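Local structure of structural protein ORF273 (Acidianus two-tailed virus, 4ART) at residues E29-I34 and Y59-D64; I34-I39 and Q153-N158. The protein is a thermostable and acid-stable structural protein of the virion with a new fold, whose precise molecular role is not established. All coordinates share one frame; numbering follows the deposited sequence.

Contact 1: residues E29-I34 and Y59-D64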
ATOM      1  N   GLU A  29      -6.008 -22.463 -14.777  1.00 29.66           N
ATOM      2  CA  GLU A  29      -4.975 -23.398 -14.320  1.00 29.49           C
ATOM      3  C   GLU A  29      -3.689 -23.159 -15.121  1.00 30.86           C
ATOM      4  O   GLU A  29      -2.610 -23.120 -14.537  1.00 29.65           O
ATOM      5  CB  GLU A  29      -5.453 -24.856 -14.456  1.00 32.15           C
ATOM      6  CG  GLU A  29      -4.672 -25.859 -13.611  1.00 43.11           C
ATOM      7  CD  GLU A  29      -4.790 -25.745 -12.101  1.00 57.14           C
ATOM      8  OE1 GLU A  29      -5.929 -25.634 -11.591  1.00 40.16           O
ATOM      9  OE2 GLU A  29      -3.740 -25.830 -11.424  1.00 63.70           O
ATOM     10  N   LYS A  30      -3.821 -22.971 -16.453  1.00 29.26           N
ATOM     11  CA  LYS A  30      -2.716 -22.667 -17.378  1.00 29.36           C
ATOM     12  C   LYS A  30      -2.010 -21.376 -16.978  1.00 33.08           C
ATOM     13  O   LYS A  30      -0.786 -21.333 -16.946  1.00 33.49           O
ATOM     14  CB  LYS A  30      -3.216 -22.588 -18.826  1.00 29.59           C
ATOM     15  CG  LYS A  30      -3.528 -23.965 -19.405  1.00 34.44           C
ATOM     16  CD  LYS A  30      -4.343 -23.867 -20.702  1.00 40.96           C
ATOM     17  CE  LYS A  30      -4.851 -25.205 -21.194  1.00 41.34           C
ATOM     18  NZ  LYS A  30      -5.476 -25.101 -22.546  1.00 41.37           N
ATOM     19  N   LEU A  31      -2.781 -20.346 -16.641  1.00 30.18           N
ATOM     20  CA  LEU A  31      -2.245 -19.047 -16.240  1.00 29.86           C
ATOM     21  C   LEU A  31      -1.431 -19.131 -14.952  1.00 33.85           C
ATOM     22  O   LEU A  31      -0.389 -18.493 -14.863  1.00 35.93           O
ATOM     23  CB  LEU A  31      -3.381 -18.001 -16.094  1.00 29.30           C
ATOM     24  CG  LEU A  31      -3.964 -17.447 -17.403  1.00 34.30           C
ATOM     25  CD1 LEU A  31      -5.286 -16.734 -17.129  1.00 32.90           C
ATOM     26  CD2 LEU A  31      -2.964 -16.503 -18.119  1.00 34.06           C
ATOM     27  N   ALA A  32      -1.914 -19.902 -13.954  1.00 28.29           N
ATOM     28  CA  ALA A  32      -1.230 -20.081 -12.672  1.00 26.32           C
ATOM     29  C   ALA A  32       0.118 -20.805 -12.858  1.00 29.93           C
ATOM     30  O   ALA A  32       1.100 -20.393 -12.258  1.00 29.20           O
ATOM     31  CB  ALA A  32      -2.118 -20.831 -11.707  1.00 26.05           C
ATOM     32  N   ASP A  33       0.179 -21.834 -13.743  1.00 28.33           N
ATOM     33  CA  ASP A  33       1.442 -22.513 -14.051  1.00 28.67           C
ATOM     34  C   ASP A  33       2.425 -21.575 -14.786  1.00 33.87           C
ATOM     35  O   ASP A  33       3.631 -21.635 -14.522  1.00 32.57           O
ATOM     36  CB  ASP A  33       1.206 -23.813 -14.812  1.00 32.32           C
ATOM     37  CG  ASP A  33       0.471 -24.867 -13.991  1.00 48.47           C
ATOM     38  OD1 ASP A  33       0.473 -24.762 -12.731  1.00 48.19           O
ATOM     39  OD2 ASP A  33      -0.122 -25.788 -14.600  1.00 58.97           O
ATOM     40  N   ILE A  34       1.905 -20.681 -15.667  1.00 31.30           N
ATOM     41  CA  ILE A  34       2.725 -19.677 -16.367  1.00 31.78           C
ATOM     42  C   ILE A  34       3.385 -18.753 -15.314  1.00 35.31           C
ATOM     43  O   ILE A  34       4.591 -18.537 -15.365  1.00 37.21           O
ATOM     44  CB  ILE A  34       1.923 -18.897 -17.465  1.00 33.84           C
ATOM     45  CG1 ILE A  34       1.599 -19.817 -18.687  1.00 33.38           C
ATOM     46  CG2 ILE A  34       2.669 -17.616 -17.920  1.00 35.00           C
ATOM     47  CD1 ILE A  34       0.373 -19.347 -19.532  1.00 36.11           C
ATOM     48  N   TYR A  59       4.045  -8.132 -14.438  1.00 29.82           N
ATOM     49  CA  TYR A  59       4.180  -8.861 -15.689  1.00 29.79           C
ATOM     50  C   TYR A  59       2.935  -8.788 -16.529  1.00 33.23           C
ATOM     51  O   TYR A  59       1.839  -8.587 -16.008  1.00 31.04           O
ATOM     52  CB  TYR A  59       4.409 -10.357 -15.434  1.00 31.28           C
ATOM     53  CG  TYR A  59       5.609 -10.715 -14.603  1.00 33.98           C
ATOM     54  CD1 TYR A  59       6.830 -11.016 -15.203  1.00 36.56           C
ATOM     55  CD2 TYR A  59       5.499 -10.888 -13.225  1.00 35.01           C
ATOM     56  CE1 TYR A  59       7.932 -11.387 -14.443  1.00 37.53           C
ATOM     57  CE2 TYR A  59       6.596 -11.255 -12.455  1.00 37.03           C
ATOM     58  CZ  TYR A  59       7.802 -11.517 -13.072  1.00 46.51           C
ATOM     59  OH  TYR A  59       8.860 -11.904 -12.315  1.00 56.31           O
ATOM     60  N   TYR A  60       3.096  -9.054 -17.832  1.00 32.23           N
ATOM     61  CA  TYR A  60       1.967  -9.245 -18.723  1.00 31.93           C
ATOM     62  C   TYR A  60       2.012 -10.682 -19.247  1.00 37.46           C
ATOM     63  O   TYR A  60       3.087 -11.208 -19.531  1.00 39.23           O
ATOM     64  CB  TYR A  60       2.006  -8.296 -19.917  1.00 33.82           C
ATOM     65  CG  TYR A  60       1.950  -6.815 -19.593  1.00 35.16           C
ATOM     66  CD1 TYR A  60       0.952  -6.295 -18.776  1.00 35.54           C
ATOM     67  CD2 TYR A  60       2.811  -5.917 -20.213  1.00 37.47           C
ATOM     68  CE1 TYR A  60       0.864  -4.921 -18.526  1.00 36.32           C
ATOM     69  CE2 TYR A  60       2.722  -4.548 -19.983  1.00 38.21           C
ATOM     70  CZ  TYR A  60       1.760  -4.053 -19.122  1.00 41.72           C
ATOM     71  OH  TYR A  60       1.697  -2.698 -18.887  1.00 42.07           O
ATOM     72  N   ILE A  61       0.853 -11.305 -19.381  1.00 32.68           N
ATOM     73  CA  ILE A  61       0.731 -12.609 -20.003  1.00 31.39           C
ATOM     74  C   ILE A  61      -0.011 -12.329 -21.290  1.00 32.47           C
ATOM     75  O   ILE A  61      -1.066 -11.678 -21.284  1.00 29.48           O
ATOM     76  CB  ILE A  61       0.085 -13.747 -19.150  1.00 32.79           C
ATOM     77  CG1 ILE A  61       0.819 -13.909 -17.803  1.00 33.70           C
ATOM     78  CG2 ILE A  61       0.082 -15.084 -19.923  1.00 31.83           C
ATOM     79  CD1 ILE A  61       0.188 -14.908 -16.816  1.00 30.55           C
ATOM     80  N   LEU A  62       0.590 -12.765 -22.400  1.00 29.51           N
ATOM     81  CA  LEU A  62       0.042 -12.578 -23.724  1.00 30.12           C
ATOM     82  C   LEU A  62      -0.949 -13.676 -24.029  1.00 36.74           C
ATOM     83  O   LEU A  62      -1.029 -14.679 -23.298  1.00 35.31           O
ATOM     84  CB  LEU A  62       1.156 -12.466 -24.793  1.00 31.12           C
ATOM     85  CG  LEU A  62       2.044 -11.206 -24.754  1.00 36.52           C
ATOM     86  CD1 LEU A  62       2.793 -11.019 -26.053  1.00 38.02           C
ATOM     87  CD2 LEU A  62       1.357  -9.969 -24.185  1.00 35.59           C
ATOM     88  N   ARG A  63      -1.754 -13.464 -25.066  1.00 36.36           N
ATOM     89  CA  ARG A  63      -2.821 -14.376 -25.451  1.00 38.09           C
ATOM     90  C   ARG A  63      -2.235 -15.764 -25.857  1.00 40.43           C
ATOM     91  O   ARG A  63      -2.899 -16.770 -25.688  1.00 39.96           O
ATOM     92  CB  ARG A  63      -3.671 -13.676 -26.551  1.00 44.68           C
ATOM     93  CG  ARG A  63      -5.043 -14.262 -26.837  1.00 58.62           C
ATOM     94  CD  ARG A  63      -6.100 -14.066 -25.765  1.00 68.41           C
ATOM     95  NE  ARG A  63      -7.288 -14.888 -26.025  1.00 69.96           N
ATOM     96  CZ  ARG A  63      -7.405 -16.180 -25.721  1.00 83.35           C
ATOM     97  NH1 ARG A  63      -6.401 -16.828 -25.135  1.00 61.83           N
ATOM     98  NH2 ARG A  63      -8.523 -16.839 -26.009  1.00 76.42           N
ATOM     99  N   ASP A  64      -0.943 -15.800 -26.259  1.00 36.71           N
ATOM    100  CA  ASP A  64      -0.193 -17.002 -26.635  1.00 36.45           C
ATOM    101  C   ASP A  64       0.481 -17.671 -25.416  1.00 37.29           C
ATOM    102  O   ASP A  64       1.215 -18.640 -25.584  1.00 37.71           O
ATOM    103  CB  ASP A  64       0.844 -16.687 -27.729  1.00 38.41           C
ATOM    104  CG  ASP A  64       1.933 -15.674 -27.354  1.00 38.65           C
ATOM    105  OD1 ASP A  64       2.038 -15.314 -26.153  1.00 37.20           O
ATOM    106  OD2 ASP A  64       2.688 -15.273 -28.243  1.00 42.45           O
TER
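A small, wholly apolar helix-on-strand contact joins the first helix of the chain to one flank of the large mixed sheet, where I61 of strand 58-62 projects toward helix 23-44 and meets L31 and I34. These two residues lie three apart and therefore on one side of the helix, where they receive the strand side chain together. I61 supplies most of the touching surface on the strand side. With CG1 beside the backbone N and anti to the carbonyl carbon (chi1 -54°) and the chain then extended, its CD1 methyl reaches out to the helix. There CD1 lies 3.8 Å from L31 CD2 and also 3.8 Å from I34 CG2, a near-even placement between the two side chains. The second branch of I61 follows: its CG2 is 3.8 Å from L31 CD2 and 4.1 Å from I34 CG2. Both helix residues cross I61 obliquely, each using a single methyl.

The surrounding topology is that of a mixed sheet with the order 67-69, 58-62, 87-96, 139-146, 154-161, 247-253, 258-261, and the helix packs on one of its faces. Next to the contact, I61 and I34 both touch I67 of the outermost strand 67-69, while L31 and I61 both reach I141 of strand 139-146. Polar bonds hold the far side of this helical turn to the other half of the sheet: E29 OE1 is hydrogen-bonded to the hydroxyl of Y247, and D33 OD1 to that of Y251.

Contact 2: residues I34-I39 and Q153-N158; sequences IVENEI and QYLAVN
V35 carries its CG1 anti to the backbone N (chi1 169°), which turns that methyl toward V157; V35 CG1 and V157 CG2 meet at 4.1 Å as the two valines pass each other running opposite ways. Two residues before V157 on the strand, L155 meets the helix at E36, the residue next to V35. The CG of L155 is also anti to the backbone N (chi1 169°), and the next torsion sets CD2 against the helix backbone itself: CD2 lies 3.7 Å from the CA of E36 and 4.0 Å from E36 CB. E36 lies nearly perpendicular to the L155 side chain and contributes its aliphatic root, while its carboxylate leads away from the strand. I39 approaches the same methyl from the next turn, its CG1 being 4.1 Å from L155 CD2, so that this one methyl is shared by E36 and I39.

This is helix-on-sheet packing, with helix 23-44 laid over the inner strand 154-161 and running roughly antiparallel to it; the axes of the two short segments are 9.6 Å apart at an angle of 146°. L155 and V157, two residues apart on the strand, both point toward the helix. On the opposite face of the sheet A156 touches F102 and I106 of helix 99-108, so the strand is sandwiched between two helices. Beside the contact, F258 of the edge strand 258-261 touches E36, I39 and L155, whereas A143 and V145 of strand 139-146 pack on V35 and I39, respectively. Where the strand begins, a classic beta bulge sets both Q153 and Y154 opposite E146 of strand 139-146.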
ATOM      1  N   ILE A  34       1.905 -20.681 -15.667  1.00 31.30           N
ATOM      2  CA  ILE A  34       2.725 -19.677 -16.367  1.00 31.78           C
ATOM      3  C   ILE A  34       3.385 -18.753 -15.314  1.00 35.31           C
ATOM      4  O   ILE A  34       4.591 -18.537 -15.365  1.00 37.21           O
ATOM      5  CB  ILE A  34       1.923 -18.897 -17.465  1.00 33.84           C
ATOM      6  CG1 ILE A  34       1.599 -19.817 -18.687  1.00 33.38           C
ATOM      7  CG2 ILE A  34       2.669 -17.616 -17.920  1.00 35.00           C
ATOM      8  CD1 ILE A  34       0.373 -19.347 -19.532  1.00 36.11           C
ATOM      9  N   VAL A  35       2.597 -18.265 -14.332  1.00 31.38           N
ATOM     10  CA  VAL A  35       3.099 -17.380 -13.257  1.00 29.55           C
ATOM     11  C   VAL A  35       4.106 -18.145 -12.401  1.00 34.65           C
ATOM     12  O   VAL A  35       5.224 -17.691 -12.250  1.00 36.67           O
ATOM     13  CB  VAL A  35       1.957 -16.716 -12.419  1.00 30.88           C
ATOM     14  CG1 VAL A  35       2.508 -16.037 -11.155  1.00 30.45           C
ATOM     15  CG2 VAL A  35       1.171 -15.718 -13.258  1.00 29.50           C
ATOM     16  N   GLU A  36       3.737 -19.343 -11.915  1.00 32.40           N
ATOM     17  CA  GLU A  36       4.620 -20.197 -11.120  1.00 33.00           C
ATOM     18  C   GLU A  36       5.967 -20.459 -11.789  1.00 37.51           C
ATOM     19  O   GLU A  36       6.988 -20.358 -11.120  1.00 37.92           O
ATOM     20  CB  GLU A  36       3.930 -21.516 -10.792  1.00 34.10           C
ATOM     21  CG  GLU A  36       4.795 -22.514 -10.040  1.00 45.75           C
ATOM     22  CD  GLU A  36       5.186 -23.749 -10.827  1.00 66.01           C
ATOM     23  OE1 GLU A  36       4.312 -24.342 -11.500  1.00 51.05           O
ATOM     24  OE2 GLU A  36       6.366 -24.154 -10.726  1.00 74.66           O
ATOM     25  N   ASN A  37       5.962 -20.808 -13.095  1.00 33.62           N
ATOM     26  CA  ASN A  37       7.164 -21.115 -13.858  1.00 34.96           C
ATOM     27  C   ASN A  37       8.096 -19.941 -13.929  1.00 40.52           C
ATOM     28  O   ASN A  37       9.307 -20.119 -13.867  1.00 41.00           O
ATOM     29  CB  ASN A  37       6.838 -21.608 -15.258  1.00 36.35           C
ATOM     30  CG  ASN A  37       6.550 -23.089 -15.327  1.00 68.21           C
ATOM     31  OD1 ASN A  37       7.257 -23.918 -14.735  1.00 69.83           O
ATOM     32  ND2 ASN A  37       5.533 -23.465 -16.091  1.00 56.37           N
ATOM     33  N   GLU A  38       7.520 -18.739 -14.045  1.00 37.53           N
ATOM     34  CA  GLU A  38       8.265 -17.506 -14.102  1.00 38.35           C
ATOM     35  C   GLU A  38       8.858 -17.148 -12.722  1.00 43.48           C
ATOM     36  O   GLU A  38      10.046 -16.885 -12.660  1.00 44.69           O
ATOM     37  CB  GLU A  38       7.394 -16.385 -14.697  1.00 38.55           C
ATOM     38  CG  GLU A  38       8.133 -15.085 -15.009  1.00 46.52           C
ATOM     39  CD  GLU A  38       9.392 -15.131 -15.862  1.00 65.15           C
ATOM     40  OE1 GLU A  38       9.533 -16.044 -16.710  1.00 47.91           O
ATOM     41  OE2 GLU A  38      10.232 -14.219 -15.695  1.00 62.55           O
ATOM     42  N   ILE A  39       8.058 -17.168 -11.619  1.00 40.49           N
ATOM     43  CA  ILE A  39       8.584 -16.879 -10.264  1.00 41.21           C
ATOM     44  C   ILE A  39       9.745 -17.850  -9.960  1.00 48.35           C
ATOM     45  O   ILE A  39      10.794 -17.421  -9.494  1.00 49.85           O
ATOM     46  CB  ILE A  39       7.506 -16.936  -9.127  1.00 42.58           C
ATOM     47  CG1 ILE A  39       6.149 -16.252  -9.486  1.00 40.49           C
ATOM     48  CG2 ILE A  39       8.066 -16.452  -7.781  1.00 43.93           C
ATOM     49  CD1 ILE A  39       6.151 -14.762  -9.780  1.00 44.17           C
ATOM     50  N   GLN A 153       9.424 -19.904   0.742  1.00 48.38           N
ATOM     51  CA  GLN A 153       8.645 -20.980   1.342  1.00 47.36           C
ATOM     52  C   GLN A 153       7.395 -21.313   0.517  1.00 46.45           C
ATOM     53  O   GLN A 153       7.168 -22.489   0.230  1.00 43.83           O
ATOM     54  CB  GLN A 153       8.215 -20.635   2.779  1.00 49.12           C
ATOM     55  CG  GLN A 153       9.302 -20.173   3.745  1.00 71.21           C
ATOM     56  CD  GLN A 153       8.745 -20.134   5.149  1.00 96.37           C
ATOM     57  OE1 GLN A 153       8.527 -21.171   5.779  1.00 95.14           O
ATOM     58  NE2 GLN A 153       8.440 -18.943   5.651  1.00 90.06           N
ATOM     59  N   TYR A 154       6.550 -20.297   0.196  1.00 40.63           N
ATOM     60  CA  TYR A 154       5.292 -20.525  -0.519  1.00 38.34           C
ATOM     61  C   TYR A 154       4.960 -19.501  -1.576  1.00 37.33           C
ATOM     62  O   TYR A 154       5.416 -18.361  -1.521  1.00 35.23           O
ATOM     63  CB  TYR A 154       4.103 -20.626   0.466  1.00 40.23           C
ATOM     64  CG  TYR A 154       4.355 -21.513   1.666  1.00 46.63           C
ATOM     65  CD1 TYR A 154       4.343 -22.907   1.547  1.00 51.39           C
ATOM     66  CD2 TYR A 154       4.583 -20.968   2.926  1.00 48.30           C
ATOM     67  CE1 TYR A 154       4.550 -23.734   2.657  1.00 55.07           C
ATOM     68  CE2 TYR A 154       4.816 -21.783   4.037  1.00 51.00           C
ATOM     69  CZ  TYR A 154       4.786 -23.167   3.900  1.00 64.15           C
ATOM     70  OH  TYR A 154       5.014 -23.981   4.987  1.00 71.07           O
ATOM     71  N   LEU A 155       4.116 -19.920  -2.526  1.00 31.90           N
ATOM     72  CA  LEU A 155       3.550 -19.090  -3.582  1.00 29.71           C
ATOM     73  C   LEU A 155       2.062 -19.340  -3.634  1.00 32.61           C
ATOM     74  O   LEU A 155       1.627 -20.477  -3.539  1.00 32.87           O
ATOM     75  CB  LEU A 155       4.205 -19.378  -4.970  1.00 28.99           C
ATOM     76  CG  LEU A 155       3.527 -18.776  -6.236  1.00 29.87           C
ATOM     77  CD1 LEU A 155       3.547 -17.251  -6.232  1.00 27.65           C
ATOM     78  CD2 LEU A 155       4.158 -19.304  -7.510  1.00 29.43           C
ATOM     79  N   ALA A 156       1.283 -18.260  -3.737  1.00 29.70           N
ATOM     80  CA  ALA A 156      -0.159 -18.305  -3.911  1.00 29.02           C
ATOM     81  C   ALA A 156      -0.478 -17.421  -5.104  1.00 29.68           C
ATOM     82  O   ALA A 156       0.033 -16.310  -5.214  1.00 28.17           O
ATOM     83  CB  ALA A 156      -0.877 -17.806  -2.678  1.00 29.45           C
ATOM     84  N   VAL A 157      -1.231 -17.961  -6.045  1.00 25.19           N
ATOM     85  CA  VAL A 157      -1.584 -17.236  -7.259  1.00 23.81           C
ATOM     86  C   VAL A 157      -3.117 -17.098  -7.223  1.00 29.99           C
ATOM     87  O   VAL A 157      -3.820 -18.114  -7.165  1.00 30.02           O
ATOM     88  CB  VAL A 157      -1.114 -17.986  -8.536  1.00 25.62           C
ATOM     89  CG1 VAL A 157      -1.456 -17.191  -9.797  1.00 24.67           C
ATOM     90  CG2 VAL A 157       0.372 -18.350  -8.494  1.00 24.89           C
ATOM     91  N   ASN A 158      -3.609 -15.852  -7.260  1.00 26.06           N
ATOM     92  CA  ASN A 158      -5.042 -15.493  -7.264  1.00 26.09           C
ATOM     93  C   ASN A 158      -5.419 -14.881  -8.599  1.00 28.56           C
ATOM     94  O   ASN A 158      -4.891 -13.842  -8.957  1.00 26.99           O
ATOM     95  CB  ASN A 158      -5.358 -14.493  -6.122  1.00 27.70           C
ATOM     96  CG  ASN A 158      -5.272 -15.136  -4.760  1.00 54.60           C
ATOM     97  OD1 ASN A 158      -5.753 -16.221  -4.547  1.00 53.61           O
ATOM     98  ND2 ASN A 158      -4.370 -14.684  -3.918  1.00 57.77           N
TER

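Overall arrangement
From the N terminus, helix 23-44 comes first and supplies one side of both contacts, with I34 belonging to both segments taken from it. Contact 1 closes a short loop, returning the chain after 24 residues to strand 58-62 near one edge of the mixed sheet. Contact 2 closes a far longer one, of 113 residues, to the inner strand 154-161. The loops cross, because the helical segment of contact 2 lies before the strand of contact 1. Their centres are about 11 Å apart, and I61 CD1 lies 3.8 Å from V35 CG2, making the two apolar clusters continuous. One helix thus spans strands separated in the sheet by 87-96 and 139-146.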